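Local coordinates for protein tRNA-splicing ligase RtcB (Thermus thermophilus, PDB 2EPG) that probably joins RNA ends in a GTP-dependent, manganese-requiring reaction, as in other ligases of the RtcB family, at residues 89-94 with 350-355. Residues are numbered along the deposited sequence; the frame is centred on the assembly and turned at random.
Sequences AFDPEE and RRVLVH
F90 and L353 form a hydrogen-bonded pair where two antiparallel β-strands, 86-90 and 350-357, meet and the first runs out into a turn. F90 N donates to L353 O at 2.8 Å, and the return bond from L353 N to F90 O is nearly straight. One residue back, A89 and V354 make the adjoining non-hydrogen-bonded pair, and the CA of A89 leans on L353 O in a CA-H...O contact. The methyl of A89 lies near one branch each of V352 and V354, on the face of the sheet away from the F90 and L353 side chains. With its CG anti to the carbonyl carbon, F90 brings ring atom CD1 to 3.4 Å from H355 ND1; the two rings meet obliquely, planes 79° apart. The NE2 of H355 is hydrogen-bonded to the backbone N of S99.

Beyond F90 the backbone ladder ends while the chains stay close, and the carboxylate of D91 takes over the contact. This group swings anti to the backbone N (chi1 -170°), and D91 OD2 sits at the edge of the R350 guanidinium in a long salt bridge, 3.7 Å from R350 NE, with the two planes only 13° apart. D91 OD1 accepts from E93 N in an Asx turn, reached from outside the carboxylate plane. With an alanine at D91, R350 would probably lose the carboxylate of its long salt bridge, and E93 N and a bridging water would lose an acceptor. P92 packs next to it, its CD 3.4 Å from R351 O. The water donates to R351 O at 2.7 Å and to D91 OD1 at 2.6 Å.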
loop_
_atom_site.group_PDB
_atom_site.type_symbol
_atom_site.label_atom_id
_atom_site.label_comp_id
_atom_site.label_asym_id
_atom_site.label_seq_id
_atom_site.Cartn_x
_atom_site.Cartn_y
_atom_site.Cartn_z
ATOM N N ALA A 89 1.772 15.228 5.413
ATOM C CA ALA A 89 0.469 15.842 5.228
ATOM C C ALA A 89 0.654 17.309 4.820
ATOM O O ALA A 89 1.545 18.000 5.338
ATOM C CB ALA A 89 -0.339 15.734 6.527
ATOM N N PHE A 90 -0.170 17.760 3.871
ATOM C CA PHE A 90 -0.123 19.129 3.370
ATOM C C PHE A 90 -1.505 19.779 3.428
ATOM O O PHE A 90 -2.493 19.171 3.016
ATOM C CB PHE A 90 0.415 19.136 1.939
ATOM C CG PHE A 90 1.901 18.858 1.853
ATOM C CD1 PHE A 90 2.382 17.552 1.784
ATOM C CD2 PHE A 90 2.814 19.905 1.873
ATOM C CE1 PHE A 90 3.752 17.293 1.734
ATOM C CE2 PHE A 90 4.190 19.656 1.827
ATOM C CZ PHE A 90 4.660 18.353 1.755
ATOM N N ASP A 91 -1.574 21.006 3.948
ATOM C CA ASP A 91 -2.848 21.704 4.079
ATOM C C ASP A 91 -3.121 22.642 2.900
ATOM O O ASP A 91 -2.437 23.653 2.727
ATOM C CB ASP A 91 -2.874 22.516 5.378
ATOM C CG ASP A 91 -4.253 23.071 5.694
ATOM O OD1 ASP A 91 -5.058 23.269 4.773
ATOM O OD2 ASP A 91 -4.528 23.328 6.877
ATOM N N PRO A 92 -4.150 22.335 2.097
ATOM C CA PRO A 92 -4.508 23.154 0.930
ATOM C C PRO A 92 -4.757 24.614 1.293
ATOM O O PRO A 92 -4.397 25.517 0.540
ATOM C CB PRO A 92 -5.787 22.489 0.401
ATOM C CG PRO A 92 -5.729 21.104 0.958
ATOM C CD PRO A 92 -5.176 21.311 2.343
ATOM N N GLU A 93 -5.371 24.834 2.452
ATOM C CA GLU A 93 -5.692 26.178 2.913
ATOM C C GLU A 93 -4.480 26.976 3.338
ATOM O O GLU A 93 -4.569 28.188 3.548
ATOM C CB GLU A 93 -6.671 26.115 4.087
ATOM C CG GLU A 93 -8.029 25.614 3.681
ATOM C CD GLU A 93 -8.527 26.339 2.456
ATOM O OE1 GLU A 93 -8.397 25.793 1.339
ATOM O OE2 GLU A 93 -9.027 27.474 2.615
ATOM N N GLU A 94 -3.351 26.294 3.476
ATOM C CA GLU A 94 -2.109 26.925 3.899
ATOM C C GLU A 94 -1.139 26.975 2.712
ATOM O O GLU A 94 0.062 27.114 2.888
ATOM C CB GLU A 94 -1.512 26.095 5.039
ATOM C CG GLU A 94 -1.149 26.845 6.303
ATOM C CD GLU A 94 -2.255 27.748 6.799
ATOM O OE1 GLU A 94 -3.372 27.261 7.066
ATOM O OE2 GLU A 94 -1.997 28.960 6.917
ATOM N N ARG A 350 -9.075 19.287 10.323
ATOM C CA ARG A 350 -9.018 19.901 8.990
ATOM C C ARG A 350 -8.844 18.876 7.871
ATOM O O ARG A 350 -8.468 17.725 8.110
ATOM C CB ARG A 350 -7.865 20.903 8.905
ATOM C CG ARG A 350 -8.055 22.166 9.735
ATOM C CD ARG A 350 -6.847 23.101 9.658
ATOM N NE ARG A 350 -5.670 22.568 10.346
ATOM C CZ ARG A 350 -5.586 22.371 11.664
ATOM N NH1 ARG A 350 -4.474 21.882 12.194
ATOM N NH2 ARG A 350 -6.609 22.662 12.458
ATOM N N ARG A 351 -9.119 19.302 6.643
ATOM C CA ARG A 351 -8.956 18.425 5.499
ATOM C C ARG A 351 -7.528 18.637 5.016
ATOM O O ARG A 351 -7.132 19.759 4.700
ATOM C CB ARG A 351 -9.947 18.807 4.404
ATOM C CG ARG A 351 -9.731 18.114 3.060
ATOM C CD ARG A 351 -10.868 18.507 2.112
ATOM N NE ARG A 351 -10.444 18.642 0.725
ATOM C CZ ARG A 351 -10.642 17.723 -0.208
ATOM N NH1 ARG A 351 -10.216 17.941 -1.446
ATOM N NH2 ARG A 351 -11.273 16.590 0.096
ATOM N N VAL A 352 -6.737 17.572 4.988
ATOM C CA VAL A 352 -5.365 17.698 4.529
ATOM C C VAL A 352 -5.079 16.599 3.534
ATOM O O VAL A 352 -5.801 15.614 3.479
ATOM C CB VAL A 352 -4.355 17.615 5.705
ATOM C CG1 VAL A 352 -4.567 18.779 6.656
ATOM C CG2 VAL A 352 -4.507 16.296 6.437
ATOM N N LEU A 353 -4.049 16.789 2.721
ATOM C CA LEU A 353 -3.660 15.792 1.742
ATOM C C LEU A 353 -2.471 15.026 2.326
ATOM O O LEU A 353 -1.410 15.609 2.561
ATOM C CB LEU A 353 -3.243 16.461 0.429
ATOM C CG LEU A 353 -2.716 15.491 -0.631
ATOM C CD1 LEU A 353 -3.858 14.624 -1.126
ATOM C CD2 LEU A 353 -2.077 16.279 -1.783
ATOM N N VAL A 354 -2.638 13.724 2.531
ATOM C CA VAL A 354 -1.575 12.908 3.109
ATOM C C VAL A 354 -0.835 12.057 2.084
ATOM O O VAL A 354 -1.434 11.165 1.470
ATOM C CB VAL A 354 -2.136 11.964 4.199
ATOM C CG1 VAL A 354 -0.984 11.207 4.895
ATOM C CG2 VAL A 354 -2.946 12.769 5.206
ATOM N N HIS A 355 0.462 12.342 1.914
ATOM C CA HIS A 355 1.316 11.608 0.990
ATOM C C HIS A 355 1.893 10.434 1.779
ATOM O O HIS A 355 2.439 10.609 2.885
ATOM C CB HIS A 355 2.510 12.450 0.497
ATOM C CG HIS A 355 2.152 13.586 -0.412
ATOM N ND1 HIS A 355 1.573 14.754 0.039
ATOM C CD2 HIS A 355 2.347 13.750 -1.745
ATOM C CE1 HIS A 355 1.433 15.592 -0.977
ATOM N NE2 HIS A 355 1.896 15.007 -2.070
HETATM O O HOH W 1 -7.504 22.427 4.986
#